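Local coordinates for hypothetical protein (Geobacillus stearothermophilus, PDB 1SFS) that is of unknown function but contains a glycoside hydrolase-like domain of the Rv2525c type and may be a bacterial lysozyme, at residues L60-R72 and N107-K119. Numbering follows the deposited sequence.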
ATOM      1  N   LEU A  60      -3.779   8.387  -2.816  1.00  9.16           N
ATOM      2  CA  LEU A  60      -3.230   9.731  -2.831  1.00  9.76           C
ATOM      3  C   LEU A  60      -3.909  10.654  -3.836  1.00 12.21           C
ATOM      4  O   LEU A  60      -3.840  11.883  -3.632  1.00 16.85           O
ATOM      5  CB  LEU A  60      -1.743   9.686  -3.105  1.00 10.26           C
ATOM      6  CG  LEU A  60      -0.884   9.180  -1.943  1.00  9.62           C
ATOM      7  CD1 LEU A  60       0.523   8.868  -2.419  1.00 14.54           C
ATOM      8  CD2 LEU A  60      -0.799  10.175  -0.802  1.00 12.65           C
ATOM      9  N   SER A  61      -4.468  10.102  -4.888  1.00 12.44           N
ATOM     10  CA  SER A  61      -5.082  10.939  -5.933  1.00 13.91           C
ATOM     11  C   SER A  61      -6.278  10.206  -6.524  1.00 13.61           C
ATOM     12  O   SER A  61      -6.525   8.995  -6.338  1.00 14.87           O
ATOM     13  CB  SER A  61      -4.038  11.347  -6.944  1.00 16.21           C
ATOM     14  OG  SER A  61      -3.569  10.229  -7.657  1.00 16.24           O
ATOM     15  N   GLU A  62      -7.088  11.004  -7.196  1.00 15.19           N
ATOM     16  CA  GLU A  62      -8.333  10.605  -7.841  1.00 14.82           C
ATOM     17  C   GLU A  62      -8.031   9.912  -9.153  1.00 15.77           C
ATOM     18  O   GLU A  62      -7.356  10.496 -10.010  1.00 19.91           O
ATOM     19  CB  GLU A  62      -9.181  11.856  -8.054  1.00 19.28           C
ATOM     20  CG  GLU A  62     -10.579  11.586  -8.570  1.00 21.78           C
ATOM     21  CD  GLU A  62     -11.520  11.265  -7.441  1.00 20.00           C
ATOM     22  OE1 GLU A  62     -12.680  10.826  -7.768  1.00 26.13           O
ATOM     23  OE2 GLU A  62     -11.151  11.501  -6.233  1.00 17.85           O
ATOM     24  N   VAL A  63      -8.568   8.727  -9.390  1.00 16.10           N
ATOM     25  CA  VAL A  63      -8.498   8.059 -10.672  1.00 18.02           C
ATOM     26  C   VAL A  63      -9.924   7.757 -11.063  1.00 20.45           C
ATOM     27  O   VAL A  63     -10.602   6.970 -10.371  1.00 19.79           O
ATOM     28  CB  VAL A  63      -7.631   6.806 -10.597  1.00 19.31           C
ATOM     29  CG1 VAL A  63      -7.700   6.091 -11.964  1.00 24.56           C
ATOM     30  CG2 VAL A  63      -6.191   7.132 -10.213  1.00 23.04           C
ATOM     31  N   PRO A  64     -10.494   8.344 -12.091  1.00 25.57           N
ATOM     32  CA  PRO A  64     -11.891   8.099 -12.455  1.00 30.72           C
ATOM     33  C   PRO A  64     -12.186   6.607 -12.626  1.00 32.40           C
ATOM     34  O   PRO A  64     -11.333   5.872 -13.155  1.00 34.66           O
ATOM     35  CB  PRO A  64     -12.071   8.803 -13.811  1.00 32.18           C
ATOM     36  CG  PRO A  64     -11.065   9.926 -13.704  1.00 33.43           C
ATOM     37  CD  PRO A  64      -9.875   9.335 -12.993  1.00 30.57           C
ATOM     38  N   ASN A  65     -13.331   6.199 -12.097  1.00 34.75           N
ATOM     39  CA  ASN A  65     -13.801   4.828 -12.156  1.00 37.64           C
ATOM     40  C   ASN A  65     -12.961   3.886 -11.326  1.00 33.67           C
ATOM     41  O   ASN A  65     -13.068   2.660 -11.522  1.00 42.82           O
ATOM     42  CB  ASN A  65     -13.747   4.259 -13.593  1.00 43.13           C
ATOM     43  CG  ASN A  65     -14.784   5.010 -14.420  1.00 48.08           C
ATOM     44  OD1 ASN A  65     -15.842   5.267 -13.848  1.00 57.60           O
ATOM     45  ND2 ASN A  65     -14.374   5.283 -15.641  1.00 58.53           N
ATOM     46  N   VAL A  66     -12.112   4.437 -10.452  1.00 27.49           N
ATOM     47  CA  VAL A  66     -11.133   3.554  -9.800  1.00 22.31           C
ATOM     48  C   VAL A  66     -10.906   3.957  -8.340  1.00 16.05           C
ATOM     49  O   VAL A  66     -11.046   3.091  -7.464  1.00 19.01           O
ATOM     50  CB  VAL A  66      -9.784   3.544 -10.544  1.00 24.61           C
ATOM     51  CG1 VAL A  66      -8.798   2.691  -9.741  1.00 22.99           C
ATOM     52  CG2 VAL A  66      -9.858   3.030 -11.971  1.00 28.68           C
ATOM     53  N   SER A  67     -10.568   5.189  -8.039  1.00 13.71           N
ATOM     54  CA  SER A  67     -10.264   5.556  -6.653  1.00 12.01           C
ATOM     55  C   SER A  67     -10.645   6.997  -6.410  1.00 10.48           C
ATOM     56  O   SER A  67     -10.495   7.845  -7.295  1.00 12.50           O
ATOM     57  CB  SER A  67      -8.771   5.394  -6.352  1.00 14.52           C
ATOM     58  OG  SER A  67      -7.921   6.142  -7.244  1.00 16.18           O
ATOM     59  N   GLU A  68     -11.052   7.250  -5.196  1.00 10.26           N
ATOM     60  CA  GLU A  68     -11.270   8.592  -4.673  1.00  9.49           C
ATOM     61  C   GLU A  68     -10.045   9.018  -3.921  1.00  9.45           C
ATOM     62  O   GLU A  68      -9.530   8.291  -3.052  1.00 10.45           O
ATOM     63  CB  GLU A  68     -12.494   8.606  -3.788  1.00 10.30           C
ATOM     64  CG  GLU A  68     -13.762   8.226  -4.531  1.00 12.06           C
ATOM     65  CD  GLU A  68     -15.047   8.339  -3.777  1.00 12.36           C
ATOM     66  OE1 GLU A  68     -15.063   8.328  -2.526  1.00 12.19           O
ATOM     67  OE2 GLU A  68     -16.080   8.527  -4.497  1.00 16.82           O
ATOM     68  N   GLY A  69      -9.529  10.213  -4.203  1.00 10.19           N
ATOM     69  CA  GLY A  69      -8.364  10.681  -3.520  1.00 10.21           C
ATOM     70  C   GLY A  69      -8.593  11.105  -2.093  1.00  9.37           C
ATOM     71  O   GLY A  69      -9.652  11.587  -1.688  1.00 11.92           O
ATOM     72  N   LEU A  70      -7.541  11.052  -1.299  1.00  8.87           N
ATOM     73  CA  LEU A  70      -7.488  11.594   0.028  1.00  9.11           C
ATOM     74  C   LEU A  70      -7.653  13.104   0.055  1.00  9.37           C
ATOM     75  O   LEU A  70      -7.330  13.749  -0.931  1.00 11.49           O
ATOM     76  CB  LEU A  70      -6.146  11.222   0.680  1.00  9.33           C
ATOM     77  CG  LEU A  70      -6.047   9.821   1.264  1.00  8.92           C
ATOM     78  CD1 LEU A  70      -4.569   9.440   1.443  1.00 10.50           C
ATOM     79  CD2 LEU A  70      -6.839   9.706   2.566  1.00 10.08           C
ATOM     80  N   THR A  71      -8.130  13.622   1.153  1.00  9.89           N
ATOM     81  CA  THR A  71      -8.125  15.040   1.455  1.00 10.02           C
ATOM     82  C   THR A  71      -7.575  15.207   2.858  1.00  9.98           C
ATOM     83  O   THR A  71      -7.573  14.279   3.674  1.00  9.67           O
ATOM     84  CB  THR A  71      -9.533  15.662   1.429  1.00 11.97           C
ATOM     85  OG1 THR A  71     -10.376  15.041   2.401  1.00 12.57           O
ATOM     86  CG2 THR A  71     -10.123  15.540   0.027  1.00 16.70           C
ATOM     87  N   ARG A  72      -7.177  16.432   3.181  1.00 10.56           N
ATOM     88  CA  ARG A  72      -6.772  16.725   4.540  1.00 10.75           C
ATOM     89  C   ARG A  72      -7.901  16.469   5.510  1.00 10.70           C
ATOM     90  O   ARG A  72      -7.671  15.926   6.608  1.00 11.33           O
ATOM     91  CB  ARG A  72      -6.234  18.165   4.647  1.00 14.29           C
ATOM     92  CG  ARG A  72      -4.892  18.296   3.959  1.00 17.70           C
ATOM     93  CD  ARG A  72      -4.276  19.613   4.349  1.00 26.38           C
ATOM     94  NE  ARG A  72      -2.942  19.835   3.873  1.00 27.76           N
ATOM     95  CZ  ARG A  72      -1.863  20.154   4.578  1.00 27.19           C
ATOM     96  NH1 ARG A  72      -1.852  20.284   5.895  1.00 36.73           N
ATOM     97  NH2 ARG A  72      -0.731  20.328   3.883  1.00 35.84           N
ATOM     98  N   ASN A 107       5.361  12.331  -8.424  1.00 10.88           N
ATOM     99  CA  ASN A 107       3.961  12.655  -8.281  1.00 10.79           C
ATOM    100  C   ASN A 107       3.430  12.172  -6.924  1.00 11.07           C
ATOM    101  O   ASN A 107       2.606  12.888  -6.294  1.00 11.64           O
ATOM    102  CB  ASN A 107       3.174  12.051  -9.417  1.00 11.66           C
ATOM    103  CG  ASN A 107       3.365  12.777 -10.725  1.00 15.09           C
ATOM    104  OD1 ASN A 107       3.709  13.916 -10.782  1.00 20.17           O
ATOM    105  ND2 ASN A 107       3.046  12.075 -11.789  1.00 17.53           N
ATOM    106  N   ALA A 108       3.842  11.008  -6.471  1.00 10.09           N
ATOM    107  CA  ALA A 108       3.369  10.515  -5.165  1.00  9.42           C
ATOM    108  C   ALA A 108       3.785  11.466  -4.086  1.00  9.24           C
ATOM    109  O   ALA A 108       2.980  11.783  -3.188  1.00  9.80           O
ATOM    110  CB  ALA A 108       3.901   9.110  -4.958  1.00  9.78           C
ATOM    111  N   VAL A 109       5.045  11.933  -4.079  1.00  9.89           N
ATOM    112  CA  VAL A 109       5.544  12.827  -3.070  1.00 10.78           C
ATOM    113  C   VAL A 109       4.792  14.153  -3.132  1.00 10.82           C
ATOM    114  O   VAL A 109       4.444  14.736  -2.115  1.00 11.21           O
ATOM    115  CB  VAL A 109       7.059  13.034  -3.253  1.00 12.59           C
ATOM    116  CG1 VAL A 109       7.601  14.183  -2.401  1.00 14.83           C
ATOM    117  CG2 VAL A 109       7.755  11.738  -2.911  1.00 14.29           C
ATOM    118  N   PHE A 110       4.547  14.652  -4.346  1.00 10.68           N
ATOM    119  CA  PHE A 110       3.784  15.900  -4.497  1.00 11.02           C
ATOM    120  C   PHE A 110       2.439  15.810  -3.825  1.00 10.28           C
ATOM    121  O   PHE A 110       2.029  16.723  -3.102  1.00 11.01           O
ATOM    122  CB  PHE A 110       3.673  16.186  -5.991  1.00 12.40           C
ATOM    123  CG  PHE A 110       2.674  17.242  -6.371  1.00 13.24           C
ATOM    124  CD1 PHE A 110       3.038  18.562  -6.222  1.00 14.11           C
ATOM    125  CD2 PHE A 110       1.433  16.938  -6.903  1.00 15.11           C
ATOM    126  CE1 PHE A 110       2.146  19.589  -6.585  1.00 18.02           C
ATOM    127  CE2 PHE A 110       0.554  17.918  -7.271  1.00 17.92           C
ATOM    128  CZ  PHE A 110       0.955  19.210  -7.143  1.00 18.47           C
ATOM    129  N   HIS A 111       1.717  14.724  -4.043  1.00  9.66           N
ATOM    130  CA  HIS A 111       0.435  14.549  -3.426  1.00 10.18           C
ATOM    131  C   HIS A 111       0.579  14.379  -1.910  1.00 10.11           C
ATOM    132  O   HIS A 111      -0.239  14.950  -1.156  1.00 11.58           O
ATOM    133  CB  HIS A 111      -0.372  13.385  -4.006  1.00 11.09           C
ATOM    134  CG  HIS A 111      -0.876  13.682  -5.383  1.00 12.48           C
ATOM    135  ND1 HIS A 111      -1.912  14.548  -5.565  1.00 17.05           N
ATOM    136  CD2 HIS A 111      -0.484  13.291  -6.612  1.00 16.84           C
ATOM    137  CE1 HIS A 111      -2.173  14.669  -6.855  1.00 19.73           C
ATOM    138  NE2 HIS A 111      -1.316  13.934  -7.551  1.00 18.92           N
ATOM    139  N   ALA A 112       1.552  13.610  -1.463  1.00  9.60           N
ATOM    140  CA  ALA A 112       1.734  13.392  -0.029  1.00 10.38           C
ATOM    141  C   ALA A 112       2.000  14.734   0.689  1.00 10.98           C
ATOM    142  O   ALA A 112       1.478  14.986   1.757  1.00 12.14           O
ATOM    143  CB  ALA A 112       2.864  12.411   0.190  1.00 11.19           C
ATOM    144  N   ARG A 113       2.825  15.580   0.086  0.51 11.71           N
ATOM    145  CA  ARG A 113       3.120  16.868   0.733  0.51 12.98           C
ATOM    146  C   ARG A 113       1.887  17.743   0.813  0.51 12.13           C
ATOM    147  O   ARG A 113       1.614  18.354   1.845  0.51 13.91           O
ATOM    148  CB  ARG A 113       4.257  17.554  -0.021  0.51 14.48           C
ATOM    149  CG  ARG A 113       5.578  16.828   0.184  0.51 12.90           C
ATOM    150  CD  ARG A 113       6.718  17.395  -0.594  0.51 17.23           C
ATOM    151  NE  ARG A 113       8.067  16.986  -0.250  0.51 22.60           N
ATOM    152  CZ  ARG A 113       9.129  17.145  -1.035  0.51 24.44           C
ATOM    153  NH1 ARG A 113       9.000  17.714  -2.221  0.51 28.49           N
ATOM    154  NH2 ARG A 113      10.341  16.745  -0.647  0.51 28.06           N
ATOM    155  N   ARG A 114       1.151  17.736  -0.407  0.72 12.61           N
ATOM    156  CA  ARG A 114      -0.079  18.549  -0.503  0.72 14.23           C
ATOM    157  C   ARG A 114      -1.024  18.154   0.617  0.72 13.86           C
ATOM    158  O   ARG A 114      -1.706  19.055   1.146  0.72 16.98           O
ATOM    159  CB  ARG A 114      -0.740  18.394  -1.849  0.72 16.51           C
ATOM    160  CG  ARG A 114      -2.075  19.103  -2.074  0.72 20.91           C
ATOM    161  CD  ARG A 114      -2.528  18.637  -3.504  0.72 29.41           C
ATOM    162  NE  ARG A 114      -2.209  19.733  -4.395  0.72 30.61           N
ATOM    163  CZ  ARG A 114      -2.482  19.624  -5.702  0.72 31.01           C
ATOM    164  NH1 ARG A 114      -3.027  18.483  -6.097  0.72 35.84           N
ATOM    165  NH2 ARG A 114      -2.241  20.574  -6.575  0.72 26.02           N
ATOM    166  N   LEU A 115      -1.068  16.875   1.010  1.00 12.40           N
ATOM    167  CA  LEU A 115      -1.931  16.342   2.034  1.00 13.24           C
ATOM    168  C   LEU A 115      -1.371  16.482   3.419  1.00 13.43           C
ATOM    169  O   LEU A 115      -2.051  16.129   4.384  1.00 15.83           O
ATOM    170  CB  LEU A 115      -2.183  14.873   1.692  1.00 12.56           C
ATOM    171  CG  LEU A 115      -3.092  14.636   0.512  1.00 12.53           C
ATOM    172  CD1 LEU A 115      -2.982  13.180   0.038  1.00 14.59           C
ATOM    173  CD2 LEU A 115      -4.543  15.001   0.766  1.00 14.74           C
ATOM    174  N   GLY A 116      -0.141  16.937   3.594  1.00 14.77           N
ATOM    175  CA  GLY A 116       0.430  17.093   4.907  1.00 15.54           C
ATOM    176  C   GLY A 116       0.908  15.791   5.533  1.00 15.95           C
ATOM    177  O   GLY A 116       1.050  15.711   6.747  1.00 17.03           O
ATOM    178  N   ILE A 117       1.217  14.774   4.729  1.00 13.92           N
ATOM    179  CA  ILE A 117       1.767  13.537   5.284  1.00 12.86           C
ATOM    180  C   ILE A 117       3.196  13.796   5.678  1.00 12.16           C
ATOM    181  O   ILE A 117       3.970  14.297   4.823  1.00 14.14           O
ATOM    182  CB  ILE A 117       1.675  12.367   4.305  1.00 14.21           C
ATOM    183  CG1 ILE A 117       0.227  12.177   3.890  1.00 16.69           C
ATOM    184  CG2 ILE A 117       2.327  11.137   4.918  1.00 14.05           C
ATOM    185  CD1 ILE A 117      -0.028  11.069   2.913  1.00 18.77           C
ATOM    186  N   PRO A 118       3.616  13.568   6.908  1.00 13.55           N
ATOM    187  CA  PRO A 118       4.988  13.880   7.321  1.00 15.96           C
ATOM    188  C   PRO A 118       6.039  12.969   6.678  1.00 13.78           C
ATOM    189  O   PRO A 118       5.726  11.920   6.140  1.00 14.11           O
ATOM    190  CB  PRO A 118       4.956  13.632   8.842  1.00 19.32           C
ATOM    191  CG  PRO A 118       3.650  13.172   9.224  1.00 18.26           C
ATOM    192  CD  PRO A 118       2.779  13.040   8.019  1.00 14.85           C
ATOM    193  N   LYS A 119       7.283  13.412   6.785  1.00 18.78           N
ATOM    194  CA  LYS A 119       8.424  12.592   6.350  1.00 19.94           C
ATOM    195  C   LYS A 119       8.570  11.315   7.178  1.00 15.51           C
ATOM    196  O   LYS A 119       7.962  11.130   8.252  1.00 17.05           O
ATOM    197  CB  LYS A 119       9.718  13.459   6.387  1.00 26.97           C
ATOM    198  CG  LYS A 119       9.691  14.447   5.214  1.00 32.84           C
ATOM    199  CD  LYS A 119      11.054  15.105   5.071  1.00 36.23           C
ATOM    200  CE  LYS A 119      10.980  16.327   4.193  1.00 38.59           C
ATOM    201  NZ  LYS A 119      12.288  16.845   3.687  1.00 49.75           N
TER
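S61 meets the imidazole of H111 face-on: its CB stands 3.8 Å from the ring centroid, only 12° off the ring normal, a CH-pi contact. The opposite face of the same ring is covered by F110 CD2, so the imidazole is sandwiched between the loop and its own helix. With H111 CG beside the backbone N (chi1 -71°), the ring is laid across the start of the loop, where H111 CB also packs against L60 CB. Were H111 an alanine, S61 CB and F110 would probably lose the flat surface between them, opening a gap beside L60 and S61. The R72 guanidinium carries L115 C and G116 N over one face, while R114 O lies at its edge. R72 NE (3.1 Å) and R72 NH2 (3.2 Å) both donate to R114 O from the same face of its carbonyl plane, NE slightly tilted and straighter (153°), NH2 well above; this side-on grip fixes the group's rotation at the helix end, where G116 forms a Schellman motif. Between the imidazole and the guanidinium the contact is apolar. L60 CD2 reaches L115 CD1 (3.8 Å) and I117 CD1 (3.9 Å); L115 CD1 bridges L60 and L70, while L115 CD2 lies 3.5 Å from L70 O. Residues 60-72 connect strand 55-59 to helix 72-80, N-capped by T71 through OG1 to E74 N. L60 and I117 also rest on P87 of strand 84-89. Strands and helices alternate here, neighbouring strands parallel, consistent with a glycoside hydrolase-like domain; the contact joins a strand-to-helix loop to the C-terminal end of helix 98-114.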